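Local atomic coordinates of geranyltranstransferase (Stenotrophomonas maltophilia, PDB entry 7LBJ), a protein that probably condenses isoprenoid diphosphates into longer all-trans prenyl diphosphates, with magnesium as cofactor. Residues 207-215 and 277-288; 127-135 and 145-153. All coordinates share one frame; numbering follows the deposited sequence.

Contact 1 (207-215 and 277-288). With EDO (1,2-ethanediol), chain F.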
ATOM      1  N   PRO A 207     -11.619 -14.924  22.043  1.00 27.97           N
ATOM      2  CA  PRO A 207     -12.262 -16.209  21.727  1.00 29.77           C
ATOM      3  C   PRO A 207     -13.295 -16.085  20.634  1.00 23.40           C
ATOM      4  O   PRO A 207     -13.380 -16.950  19.760  1.00 20.63           O
ATOM      5  CB  PRO A 207     -12.885 -16.628  23.066  1.00 27.88           C
ATOM      6  CG  PRO A 207     -12.031 -15.972  24.077  1.00 31.20           C
ATOM      7  CD  PRO A 207     -11.709 -14.631  23.488  1.00 26.65           C
ATOM      8  N   GLN A 208     -14.075 -15.010  20.647  1.00 22.57           N
ATOM      9  CA  GLN A 208     -15.024 -14.797  19.572  1.00 23.02           C
ATOM     10  C   GLN A 208     -14.331 -14.434  18.264  1.00 20.47           C
ATOM     11  O   GLN A 208     -14.811 -14.793  17.183  1.00 16.19           O
ATOM     12  CB  GLN A 208     -15.992 -13.704  19.971  1.00 25.21           C
ATOM     13  CG  GLN A 208     -17.260 -13.825  19.253  1.00 26.93           C
ATOM     14  CD  GLN A 208     -18.324 -12.981  19.874  1.00 29.87           C
ATOM     15  OE1 GLN A 208     -18.061 -12.208  20.809  1.00 29.84           O
ATOM     16  NE2 GLN A 208     -19.548 -13.111  19.361  1.00 28.81           N
ATOM     17  N   LEU A 209     -13.216 -13.709  18.328  1.00 16.34           N
ATOM     18  CA  LEU A 209     -12.457 -13.464  17.105  1.00 15.84           C
ATOM     19  C   LEU A 209     -11.977 -14.773  16.501  1.00 13.74           C
ATOM     20  O   LEU A 209     -12.024 -14.952  15.279  1.00 15.31           O
ATOM     21  CB  LEU A 209     -11.269 -12.527  17.384  1.00 14.86           C
ATOM     22  CG  LEU A 209     -11.715 -11.103  17.712  1.00 17.47           C
ATOM     23  CD1 LEU A 209     -10.585 -10.313  18.299  1.00 20.93           C
ATOM     24  CD2 LEU A 209     -12.195 -10.442  16.423  1.00 18.45           C
ATOM     25  N   ALA A 210     -11.507 -15.704  17.345  1.00 15.33           N
ATOM     26  CA  ALA A 210     -11.000 -16.970  16.826  1.00 14.98           C
ATOM     27  C   ALA A 210     -12.119 -17.808  16.229  1.00 15.84           C
ATOM     28  O   ALA A 210     -11.944 -18.472  15.201  1.00 14.29           O
ATOM     29  CB  ALA A 210     -10.291 -17.739  17.943  1.00 20.40           C
ATOM     30  N   GLN A 211     -13.276 -17.806  16.870  1.00 15.81           N
ATOM     31  CA  GLN A 211     -14.417 -18.537  16.322  1.00 16.87           C
ATOM     32  C   GLN A 211     -14.824 -17.984  14.950  1.00 15.71           C
ATOM     33  O   GLN A 211     -15.032 -18.739  13.987  1.00 15.96           O
ATOM     34  CB  GLN A 211     -15.562 -18.450  17.329  1.00 17.82           C
ATOM     35  CG  GLN A 211     -16.893 -19.019  16.878  1.00 20.50           C
ATOM     36  CD  GLN A 211     -17.974 -18.616  17.867  1.00 27.98           C
ATOM     37  OE1 GLN A 211     -18.395 -17.468  17.886  1.00 28.10           O
ATOM     38  NE2 GLN A 211     -18.365 -19.532  18.738  1.00 30.94           N
ATOM     39  N   LEU A 212     -14.946 -16.660  14.846  1.00 14.41           N
ATOM     40  CA  LEU A 212     -15.306 -16.041  13.572  1.00 13.70           C
ATOM     41  C   LEU A 212     -14.221 -16.238  12.529  1.00 15.96           C
ATOM     42  O   LEU A 212     -14.517 -16.312  11.327  1.00 13.84           O
ATOM     43  CB  LEU A 212     -15.566 -14.546  13.763  1.00 14.88           C
ATOM     44  CG  LEU A 212     -16.769 -14.304  14.657  1.00 15.16           C
ATOM     45  CD1 LEU A 212     -16.982 -12.829  14.907  1.00 17.01           C
ATOM     46  CD2 LEU A 212     -18.042 -14.950  14.039  1.00 20.51           C
ATOM     47  N   ASP A 213     -12.966 -16.311  12.957  1.00 16.40           N
ATOM     48  CA  ASP A 213     -11.894 -16.569  12.007  1.00 14.66           C
ATOM     49  C   ASP A 213     -12.031 -17.956  11.405  1.00 15.20           C
ATOM     50  O   ASP A 213     -11.762 -18.148  10.215  1.00 15.14           O
ATOM     51  CB  ASP A 213     -10.542 -16.406  12.686  1.00 16.08           C
ATOM     52  CG  ASP A 213      -9.400 -16.418  11.695  1.00 20.42           C
ATOM     53  OD1 ASP A 213      -9.418 -15.592  10.763  1.00 17.02           O
ATOM     54  OD2 ASP A 213      -8.482 -17.248  11.847  1.00 21.20           O
ATOM     55  N   SER A 214     -12.462 -18.937  12.207  1.00 13.18           N
ATOM     56  CA  SER A 214     -12.690 -20.285  11.697  0.55 15.10           C
ATOM     57  C   SER A 214     -13.793 -20.286  10.645  1.00 13.81           C
ATOM     58  O   SER A 214     -13.710 -20.974   9.618  1.00 13.54           O
ATOM     59  CB  SER A 214     -13.049 -21.195  12.874  0.55 17.80           C
ATOM     60  OG  SER A 214     -13.223 -22.533  12.489  0.55 15.77           O
ATOM     61  N   PHE A 215     -14.849 -19.525  10.897  1.00 13.28           N
ATOM     62  CA  PHE A 215     -15.905 -19.370   9.899  1.00 13.78           C
ATOM     63  C   PHE A 215     -15.357 -18.714   8.631  1.00 14.99           C
ATOM     64  O   PHE A 215     -15.612 -19.173   7.507  1.00 14.87           O
ATOM     65  CB  PHE A 215     -17.038 -18.537  10.508  1.00 12.84           C
ATOM     66  CG  PHE A 215     -18.063 -18.026   9.502  1.00 14.07           C
ATOM     67  CD1 PHE A 215     -19.149 -18.808   9.135  1.00 14.40           C
ATOM     68  CD2 PHE A 215     -17.936 -16.762   8.950  1.00 14.64           C
ATOM     69  CE1 PHE A 215     -20.096 -18.327   8.225  1.00 17.52           C
ATOM     70  CE2 PHE A 215     -18.876 -16.272   8.052  1.00 18.02           C
ATOM     71  CZ  PHE A 215     -19.958 -17.057   7.684  1.00 18.77           C
ATOM     72  N   ILE A 277     -20.573 -23.499  12.790  1.00 17.09           N
ATOM     73  CA  ILE A 277     -19.760 -22.601  13.618  1.00 15.69           C
ATOM     74  C   ILE A 277     -20.627 -21.511  14.222  1.00 18.27           C
ATOM     75  O   ILE A 277     -20.403 -21.087  15.363  1.00 18.35           O
ATOM     76  CB  ILE A 277     -18.592 -22.005  12.810  1.00 13.80           C
ATOM     77  CG1 ILE A 277     -17.625 -23.113  12.387  1.00 15.23           C
ATOM     78  CG2 ILE A 277     -17.808 -20.939  13.638  1.00 17.68           C
ATOM     79  CD1 ILE A 277     -16.721 -22.707  11.226  1.00 11.52           C
ATOM     80  N   LEU A 278     -21.644 -21.058  13.483  1.00 17.28           N
ATOM     81  CA  LEU A 278     -22.509 -19.978  13.943  1.00 17.04           C
ATOM     82  C   LEU A 278     -23.799 -20.471  14.584  1.00 22.38           C
ATOM     83  O   LEU A 278     -24.694 -19.659  14.847  1.00 22.32           O
ATOM     84  CB  LEU A 278     -22.862 -19.045  12.778  1.00 17.14           C
ATOM     85  CG  LEU A 278     -21.711 -18.414  11.997  1.00 18.79           C
ATOM     86  CD1 LEU A 278     -22.229 -17.400  10.971  1.00 19.47           C
ATOM     87  CD2 LEU A 278     -20.698 -17.767  12.947  1.00 20.54           C
ATOM     88  N   ALA A 279     -23.923 -21.773  14.841  1.00 22.59           N
ATOM     89  CA  ALA A 279     -25.238 -22.325  15.156  1.00 24.74           C
ATOM     90  C   ALA A 279     -25.822 -21.773  16.456  1.00 24.57           C
ATOM     91  O   ALA A 279     -27.046 -21.760  16.618  1.00 24.73           O
ATOM     92  CB  ALA A 279     -25.163 -23.857  15.213  1.00 24.14           C
ATOM     93  N   ARG A 280     -24.993 -21.297  17.379  1.00 25.43           N
ATOM     94  CA  ARG A 280     -25.536 -20.878  18.662  1.00 28.57           C
ATOM     95  C   ARG A 280     -26.014 -19.432  18.675  1.00 26.47           C
ATOM     96  O   ARG A 280     -26.680 -19.028  19.636  1.00 27.34           O
ATOM     97  CB  ARG A 280     -24.500 -21.091  19.765  1.00 28.58           C
ATOM     98  CG  ARG A 280     -24.301 -22.565  20.117  1.00 37.32           C
ATOM     99  CD  ARG A 280     -23.155 -22.717  21.086  1.00 40.28           C
ATOM    100  NE  ARG A 280     -22.897 -24.109  21.432  1.00 50.50           N
ATOM    101  CZ  ARG A 280     -21.740 -24.547  21.908  1.00 49.33           C
ATOM    102  NH1 ARG A 280     -20.700 -23.738  22.038  1.00 45.82           N
ATOM    103  NH2 ARG A 280     -21.626 -25.825  22.267  1.00 43.05           N
ATOM    104  N   TYR A 281     -25.709 -18.658  17.636  1.00 22.00           N
ATOM    105  CA  TYR A 281     -26.135 -17.270  17.567  1.00 25.92           C
ATOM    106  C   TYR A 281     -27.617 -17.176  17.232  1.00 27.41           C
ATOM    107  O   TYR A 281     -28.215 -18.088  16.653  1.00 24.73           O
ATOM    108  CB  TYR A 281     -25.348 -16.512  16.502  1.00 21.44           C
ATOM    109  CG  TYR A 281     -23.892 -16.233  16.836  1.00 24.82           C
ATOM    110  CD1 TYR A 281     -22.902 -17.161  16.531  1.00 24.02           C
ATOM    111  CD2 TYR A 281     -23.502 -15.026  17.423  1.00 29.94           C
ATOM    112  CE1 TYR A 281     -21.576 -16.920  16.828  1.00 25.48           C
ATOM    113  CE2 TYR A 281     -22.169 -14.771  17.710  1.00 30.09           C
ATOM    114  CZ  TYR A 281     -21.215 -15.724  17.410  1.00 29.43           C
ATOM    115  OH  TYR A 281     -19.884 -15.496  17.688  1.00 29.53           O
ATOM    116  N   GLY A 282     -28.209 -16.040  17.588  1.00 27.66           N
ATOM    117  CA  GLY A 282     -29.559 -15.718  17.186  1.00 26.08           C
ATOM    118  C   GLY A 282     -29.563 -15.025  15.838  1.00 28.08           C
ATOM    119  O   GLY A 282     -28.628 -15.143  15.039  1.00 20.98           O
ATOM    120  N   GLU A 283     -30.631 -14.260  15.604  1.00 24.06           N
ATOM    121  CA  GLU A 283     -30.839 -13.625  14.308  1.00 25.62           C
ATOM    122  C   GLU A 283     -29.722 -12.678  13.930  1.00 22.12           C
ATOM    123  O   GLU A 283     -29.572 -12.367  12.748  1.00 22.90           O
ATOM    124  CB  GLU A 283     -32.151 -12.844  14.294  1.00 28.59           C
ATOM    125  CG  GLU A 283     -33.312 -13.632  13.774  1.00 38.12           C
ATOM    126  CD  GLU A 283     -34.586 -12.851  13.873  1.00 42.60           C
ATOM    127  OE1 GLU A 283     -34.689 -11.809  13.193  1.00 46.22           O
ATOM    128  OE2 GLU A 283     -35.462 -13.260  14.657  1.00 50.46           O
ATOM    129  N   GLU A 284     -28.952 -12.199  14.907  1.00 22.31           N
ATOM    130  CA  GLU A 284     -27.873 -11.272  14.604  1.00 24.52           C
ATOM    131  C   GLU A 284     -26.828 -11.895  13.685  1.00 22.94           C
ATOM    132  O   GLU A 284     -26.107 -11.156  13.012  1.00 22.64           O
ATOM    133  CB  GLU A 284     -27.222 -10.769  15.901  1.00 21.05           C
ATOM    134  CG  GLU A 284     -26.397 -11.821  16.680  1.00 20.76           C
ATOM    135  CD  GLU A 284     -27.217 -12.749  17.586  1.00 26.59           C
ATOM    136  OE1 GLU A 284     -28.463 -12.712  17.550  1.00 25.20           O
ATOM    137  OE2 GLU A 284     -26.600 -13.540  18.337  1.00 27.51           O
ATOM    138  N   ALA A 285     -26.735 -13.224  13.623  1.00 20.05           N
ATOM    139  CA  ALA A 285     -25.804 -13.873  12.704  1.00 17.03           C
ATOM    140  C   ALA A 285     -26.423 -14.212  11.350  1.00 19.06           C
ATOM    141  O   ALA A 285     -25.733 -14.811  10.516  1.00 17.77           O
ATOM    142  CB  ALA A 285     -25.233 -15.155  13.324  1.00 16.87           C
ATOM    143  N   ASP A 286     -27.690 -13.844  11.100  1.00 20.27           N
ATOM    144  CA  ASP A 286     -28.314 -14.220   9.833  1.00 19.36           C
ATOM    145  C   ASP A 286     -27.611 -13.600   8.632  1.00 22.84           C
ATOM    146  O   ASP A 286     -27.581 -14.212   7.557  1.00 19.19           O
ATOM    147  CB  ASP A 286     -29.804 -13.847   9.825  1.00 22.97           C
ATOM    148  CG  ASP A 286     -30.672 -14.891  10.515  1.00 26.49           C
ATOM    149  OD1 ASP A 286     -30.162 -15.990  10.820  1.00 28.35           O
ATOM    150  OD2 ASP A 286     -31.866 -14.624  10.741  1.00 30.39           O
ATOM    151  N   ALA A 287     -27.060 -12.385   8.773  1.00 18.70           N
ATOM    152  CA  ALA A 287     -26.340 -11.782   7.655  1.00 19.24           C
ATOM    153  C   ALA A 287     -25.083 -12.586   7.324  1.00 17.45           C
ATOM    154  O   ALA A 287     -24.839 -12.923   6.158  1.00 18.86           O
ATOM    155  CB  ALA A 287     -25.992 -10.325   7.967  1.00 19.75           C
ATOM    156  N   LEU A 288     -24.282 -12.923   8.335  1.00 17.66           N
ATOM    157  CA  LEU A 288     -23.118 -13.769   8.073  1.00 16.47           C
ATOM    158  C   LEU A 288     -23.544 -15.111   7.492  1.00 17.08           C
ATOM    159  O   LEU A 288     -22.915 -15.618   6.556  1.00 18.45           O
ATOM    160  CB  LEU A 288     -22.303 -13.987   9.350  1.00 18.69           C
ATOM    161  CG  LEU A 288     -21.291 -12.919   9.747  1.00 21.33           C
ATOM    162  CD1 LEU A 288     -20.601 -13.339  11.031  1.00 21.71           C
ATOM    163  CD2 LEU A 288     -20.263 -12.714   8.637  1.00 19.83           C
TER
HETATM  164  C1  EDO F 304      -8.748 -21.943  11.914  1.00 35.84           C
HETATM  165  O1  EDO F 304     -10.093 -22.335  12.253  1.00 27.38           O
HETATM  166  C2  EDO F 304      -8.749 -20.520  11.391  1.00 27.34           C
HETATM  167  O2  EDO F 304      -8.642 -19.657  12.530  1.00 36.72           O

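Contact 2 (127-135 and 145-153)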
ATOM      1  N   THR A 127      -2.808   2.701  -1.213  1.00 11.89           N
ATOM      2  CA  THR A 127      -2.495   3.700  -0.199  1.00 10.79           C
ATOM      3  C   THR A 127      -3.768   4.246   0.428  1.00 15.23           C
ATOM      4  O   THR A 127      -3.828   4.457   1.645  1.00 12.62           O
ATOM      5  CB  THR A 127      -1.667   4.839  -0.791  1.00 11.88           C
ATOM      6  OG1 THR A 127      -0.608   4.301  -1.606  1.00 13.25           O
ATOM      7  CG2 THR A 127      -1.078   5.709   0.342  1.00 12.43           C
ATOM      8  N   ARG A 128      -4.817   4.437  -0.387  1.00 11.63           N
ATOM      9  CA  ARG A 128      -6.044   4.998   0.156  1.00 13.70           C
ATOM     10  C   ARG A 128      -6.710   4.043   1.132  1.00 10.57           C
ATOM     11  O   ARG A 128      -7.357   4.493   2.087  1.00 11.39           O
ATOM     12  CB  ARG A 128      -7.012   5.378  -0.976  1.00 11.82           C
ATOM     13  CG  ARG A 128      -8.249   6.127  -0.497  1.00 14.74           C
ATOM     14  CD  ARG A 128      -7.902   7.562  -0.028  1.00 18.38           C
ATOM     15  NE  ARG A 128      -9.110   8.353   0.240  1.00 20.61           N
ATOM     16  CZ  ARG A 128      -9.375   8.973   1.387  1.00 23.73           C
ATOM     17  NH1 ARG A 128      -8.519   8.953   2.400  1.00 19.70           N
ATOM     18  NH2 ARG A 128     -10.532   9.631   1.522  1.00 19.21           N
ATOM     19  N   ALA A 129      -6.574   2.728   0.921  1.00 10.88           N
ATOM     20  CA  ALA A 129      -7.119   1.785   1.893  1.00 12.84           C
ATOM     21  C   ALA A 129      -6.506   2.016   3.272  1.00 11.90           C
ATOM     22  O   ALA A 129      -7.220   2.073   4.280  1.00 11.49           O
ATOM     23  CB  ALA A 129      -6.868   0.345   1.441  1.00 12.26           C
ATOM     24  N   PHE A 130      -5.176   2.125   3.343  1.00 11.27           N
ATOM     25  CA  PHE A 130      -4.550   2.353   4.643  1.00 11.07           C
ATOM     26  C   PHE A 130      -4.870   3.743   5.180  1.00 13.71           C
ATOM     27  O   PHE A 130      -5.090   3.914   6.387  1.00 15.40           O
ATOM     28  CB  PHE A 130      -3.040   2.134   4.540  1.00 12.12           C
ATOM     29  CG  PHE A 130      -2.685   0.694   4.296  1.00 14.72           C
ATOM     30  CD1 PHE A 130      -2.869  -0.247   5.302  1.00 17.63           C
ATOM     31  CD2 PHE A 130      -2.222   0.272   3.057  1.00 17.15           C
ATOM     32  CE1 PHE A 130      -2.561  -1.598   5.093  1.00 17.92           C
ATOM     33  CE2 PHE A 130      -1.916  -1.095   2.827  1.00 18.73           C
ATOM     34  CZ  PHE A 130      -2.107  -2.018   3.837  1.00 17.23           C
ATOM     35  N   GLY A 131      -4.890   4.750   4.303  1.00 10.84           N
ATOM     36  CA  GLY A 131      -5.196   6.109   4.759  1.00 12.46           C
ATOM     37  C   GLY A 131      -6.581   6.219   5.378  1.00 13.95           C
ATOM     38  O   GLY A 131      -6.766   6.869   6.412  1.00 13.46           O
ATOM     39  N   LEU A 132      -7.568   5.545   4.786  1.00 11.70           N
ATOM     40  CA  LEU A 132      -8.915   5.615   5.350  1.00 12.97           C
ATOM     41  C   LEU A 132      -8.976   5.012   6.743  1.00 12.84           C
ATOM     42  O   LEU A 132      -9.688   5.529   7.614  1.00 12.51           O
ATOM     43  CB  LEU A 132      -9.901   4.897   4.430  1.00 13.76           C
ATOM     44  CG  LEU A 132     -10.269   5.721   3.218  1.00 16.26           C
ATOM     45  CD1 LEU A 132     -10.981   4.794   2.233  1.00 17.93           C
ATOM     46  CD2 LEU A 132     -11.206   6.833   3.671  1.00 15.41           C
ATOM     47  N   LEU A 133      -8.255   3.906   6.970  1.00 14.27           N
ATOM     48  CA  LEU A 133      -8.187   3.332   8.316  1.00 15.16           C
ATOM     49  C   LEU A 133      -7.475   4.277   9.269  1.00 13.62           C
ATOM     50  O   LEU A 133      -7.925   4.491  10.402  1.00 14.00           O
ATOM     51  CB  LEU A 133      -7.471   1.974   8.310  1.00 13.39           C
ATOM     52  CG  LEU A 133      -8.167   0.772   7.663  1.00 15.24           C
ATOM     53  CD1 LEU A 133      -7.265  -0.476   7.747  1.00 13.84           C
ATOM     54  CD2 LEU A 133      -9.545   0.541   8.306  1.00 11.47           C
ATOM     55  N   ALA A 134      -6.330   4.813   8.850  1.00 11.34           N
ATOM     56  CA  ALA A 134      -5.599   5.697   9.751  1.00 11.21           C
ATOM     57  C   ALA A 134      -6.414   6.944  10.091  1.00 14.20           C
ATOM     58  O   ALA A 134      -6.239   7.522  11.173  1.00 13.93           O
ATOM     59  CB  ALA A 134      -4.245   6.069   9.134  1.00 15.32           C
ATOM     60  N   ASP A 135      -7.308   7.370   9.194  1.00 11.78           N
ATOM     61  CA  ASP A 135      -8.096   8.587   9.396  1.00 14.05           C
ATOM     62  C   ASP A 135      -9.458   8.298  10.012  1.00 16.81           C
ATOM     63  O   ASP A 135     -10.245   9.232  10.190  1.00 15.82           O
ATOM     64  CB  ASP A 135      -8.317   9.321   8.056  1.00 12.73           C
ATOM     65  CG  ASP A 135      -7.046  10.012   7.503  1.00 18.82           C
ATOM     66  OD1 ASP A 135      -6.125  10.348   8.277  1.00 17.31           O
ATOM     67  OD2 ASP A 135      -6.995  10.263   6.267  1.00 17.87           O
ATOM     68  N   ALA A 145      -5.194  -1.657  15.348  1.00 13.20           N
ATOM     69  CA  ALA A 145      -5.495  -3.082  15.233  1.00 16.47           C
ATOM     70  C   ALA A 145      -6.054  -3.421  13.852  1.00 14.45           C
ATOM     71  O   ALA A 145      -5.749  -4.485  13.291  1.00 15.27           O
ATOM     72  CB  ALA A 145      -6.487  -3.509  16.323  1.00 15.93           C
ATOM     73  N   CYS A 146      -6.884  -2.533  13.295  1.00 11.87           N
ATOM     74  CA  CYS A 146      -7.399  -2.770  11.952  1.00 14.60           C
ATOM     75  C   CYS A 146      -6.291  -2.671  10.917  1.00 14.56           C
ATOM     76  O   CYS A 146      -6.258  -3.458   9.966  1.00 14.91           O
ATOM     77  CB  CYS A 146      -8.520  -1.776  11.634  1.00 16.42           C
ATOM     78  SG  CYS A 146     -10.034  -2.176  12.486  1.00 17.35           S
ATOM     79  N   LEU A 147      -5.402  -1.680  11.065  1.00 13.89           N
ATOM     80  CA  LEU A 147      -4.299  -1.509  10.125  1.00 13.18           C
ATOM     81  C   LEU A 147      -3.331  -2.680  10.174  1.00 13.53           C
ATOM     82  O   LEU A 147      -2.862  -3.135   9.127  1.00 12.68           O
ATOM     83  CB  LEU A 147      -3.541  -0.217  10.407  1.00 14.23           C
ATOM     84  CG  LEU A 147      -4.208   1.064   9.897  1.00 18.61           C
ATOM     85  CD1 LEU A 147      -3.934   2.218  10.848  1.00 20.55           C
ATOM     86  CD2 LEU A 147      -3.672   1.404   8.539  1.00 18.93           C
ATOM     87  N   GLN A 148      -3.005  -3.175  11.373  1.00 12.14           N
ATOM     88  CA  GLN A 148      -2.174  -4.371  11.451  1.00 13.55           C
ATOM     89  C   GLN A 148      -2.842  -5.533  10.732  1.00 15.25           C
ATOM     90  O   GLN A 148      -2.185  -6.307  10.010  1.00 12.79           O
ATOM     91  CB  GLN A 148      -1.929  -4.751  12.910  1.00 16.94           C
ATOM     92  CG  GLN A 148      -1.126  -3.757  13.727  1.00 17.76           C
ATOM     93  CD  GLN A 148      -1.104  -4.133  15.195  1.00 25.66           C
ATOM     94  OE1 GLN A 148      -2.148  -4.359  15.803  1.00 23.81           O
ATOM     95  NE2 GLN A 148       0.076  -4.223  15.762  1.00 28.16           N
ATOM     96  N   THR A 149      -4.147  -5.697  10.956  1.00 12.86           N
ATOM     97  CA  THR A 149      -4.868  -6.810  10.336  1.00 14.15           C
ATOM     98  C   THR A 149      -4.796  -6.714   8.820  1.00 13.24           C
ATOM     99  O   THR A 149      -4.497  -7.701   8.131  1.00 12.73           O
ATOM    100  CB  THR A 149      -6.332  -6.809  10.815  1.00 14.07           C
ATOM    101  OG1 THR A 149      -6.367  -7.092  12.219  1.00 16.59           O
ATOM    102  CG2 THR A 149      -7.180  -7.863  10.075  1.00 12.96           C
ATOM    103  N   LEU A 150      -5.084  -5.520   8.279  1.00 12.62           N
ATOM    104  CA  LEU A 150      -5.148  -5.368   6.827  1.00 12.84           C
ATOM    105  C   LEU A 150      -3.772  -5.527   6.196  1.00 12.82           C
ATOM    106  O   LEU A 150      -3.638  -6.156   5.136  1.00 10.96           O
ATOM    107  CB  LEU A 150      -5.739  -3.998   6.470  1.00 11.29           C
ATOM    108  CG  LEU A 150      -6.013  -3.812   4.978  1.00 12.77           C
ATOM    109  CD1 LEU A 150      -7.122  -4.780   4.506  1.00 13.76           C
ATOM    110  CD2 LEU A 150      -6.438  -2.353   4.739  1.00 16.56           C
ATOM    111  N   ALA A 151      -2.735  -4.969   6.830  1.00 11.45           N
ATOM    112  CA  ALA A 151      -1.389  -5.103   6.275  1.00 11.59           C
ATOM    113  C   ALA A 151      -0.949  -6.559   6.258  1.00 13.15           C
ATOM    114  O   ALA A 151      -0.389  -7.044   5.263  1.00 13.55           O
ATOM    115  CB  ALA A 151      -0.392  -4.271   7.076  1.00 10.92           C
ATOM    116  N   HIS A 152      -1.169  -7.276   7.362  1.00 13.90           N
ATOM    117  CA  HIS A 152      -0.752  -8.678   7.402  0.59 14.22           C
ATOM    118  C   HIS A 152      -1.456  -9.492   6.328  1.00 13.68           C
ATOM    119  O   HIS A 152      -0.841 -10.361   5.685  1.00 13.34           O
ATOM    120  CB  HIS A 152      -1.021  -9.303   8.772  0.59 16.10           C
ATOM    121  CG  HIS A 152      -0.553 -10.724   8.874  0.59 17.69           C
ATOM    122  ND1 HIS A 152      -1.417 -11.794   8.960  0.59 26.33           N
ATOM    123  CD2 HIS A 152       0.696 -11.252   8.880  0.59 22.55           C
ATOM    124  CE1 HIS A 152      -0.724 -12.916   9.022  0.59 20.15           C
ATOM    125  NE2 HIS A 152       0.561 -12.617   8.976  0.59 22.73           N
ATOM    126  N   ALA A 153      -2.741  -9.229   6.112  1.00 11.85           N
ATOM    127  CA  ALA A 153      -3.516 -10.001   5.159  1.00 13.08           C
ATOM    128  C   ALA A 153      -3.259  -9.607   3.708  1.00 12.02           C
ATOM    129  O   ALA A 153      -3.576 -10.392   2.805  1.00 13.42           O
ATOM    130  CB  ALA A 153      -5.008  -9.855   5.479  1.00 12.86           C
TER

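Contact 1 (207-215 and 277-288)
The connection between helix 260-277 and helix 286-297 packs here on the first turns of helix 206-233, within the all-helical prenyl synthase fold. Y281, at the end of a type I beta turn that starts at L278, sends its hydroxyl to two glutamines about one helical turn apart. Q208 NE2 donates to Y281 OH at 2.9 Å, close to the plane of its own amide and in the plane of the tyrosine ring. Y281 OH donates in turn to Q211 OE1; the 2.5 Å between them is unusually short, and the exact length is doubtful. The Q211 amide is turned 67° from the ring, while the Q208 amide is closer to coplanar. Both side chains start with CG anti to the backbone N (chi1 -155° in Q208, 174° in Q211) and stay extended, which brings their amides to the hydroxyl. Deeper in, L278 CD1 lies over one face of F215 in a CH-pi contact, 4.0 Å from the ring centroid. L288 O meets the ring edge at F215 CZ, 3.5 Å away. An ethanediol, probably from the crystallisation liquor, bonds to D213 OD2 and, weakly, S214 OG. R289, in helix 286-297, hydrogen-bonds the carbonyls of L278, Y281 and G282. L212 also packs on V195 and A199 of helix 176-201, while helix 55-65 meets L288 through A62.

Contact 2 (127-135 and 145-153)
L147 reaches across to F130, L133 and A134, and L150 reaches F130 and L133, where two consecutive helices pack nearly antiparallel. The axes of 127-134 and 145-153 come within 9.6 Å, with 162° between their directions. No hydrogen bond links the segments, and every touching residue is buried. The two leucines differ in their first torsion. L147 has CG beside its backbone N (chi1 -78°), and its two methyls part: CD2 lies in the plane of the F130 ring, 3.7 Å from CD1 of F130, while CD1 goes to the backbone of A134, 4.0 Å from A134 CA. L147 CG lies against L133 CB at 3.7 Å. L150 instead has CG anti to its backbone N (chi1 -173°). Its CD2 meets L133 CD1 at 3.6 Å and also approaches F130 CE1 obliquely. Further round the ring edge, F130 CE1 is 3.8 Å from A151 N, in the ring plane. The other L133 methyl, CD2, touches C146 CB at 4.2 Å. Helix 75-92 adds L83 and I84 against A129 and S80 against L150. M197 of helix 176-201 covers L133. On the dimer side, F130 stacks on F130 of the second subunit, and D135 bonds to Q148 and H152 of that subunit.

In the fold
Contact 2 comes first along the chain and is complete before contact 1 begins. It joins the neighbours 115-134 and 140-154 across a short connection. Contact 1 brings helix 206-233 to the link between helices 260-277 and 286-297; its two segments, 207-215 and 277-288, are 62 residues apart at their closest ends. The centres of the two contacts are 24 Å apart and their nearest atoms about 8 Å, so they do not touch. Helix 176-201 packs on a segment of each contact, and its R196 touches L209 and hydrogen-bonds T149. Contact 2 borders the dimer interface, whereas no other chain of the assembly touches contact 1.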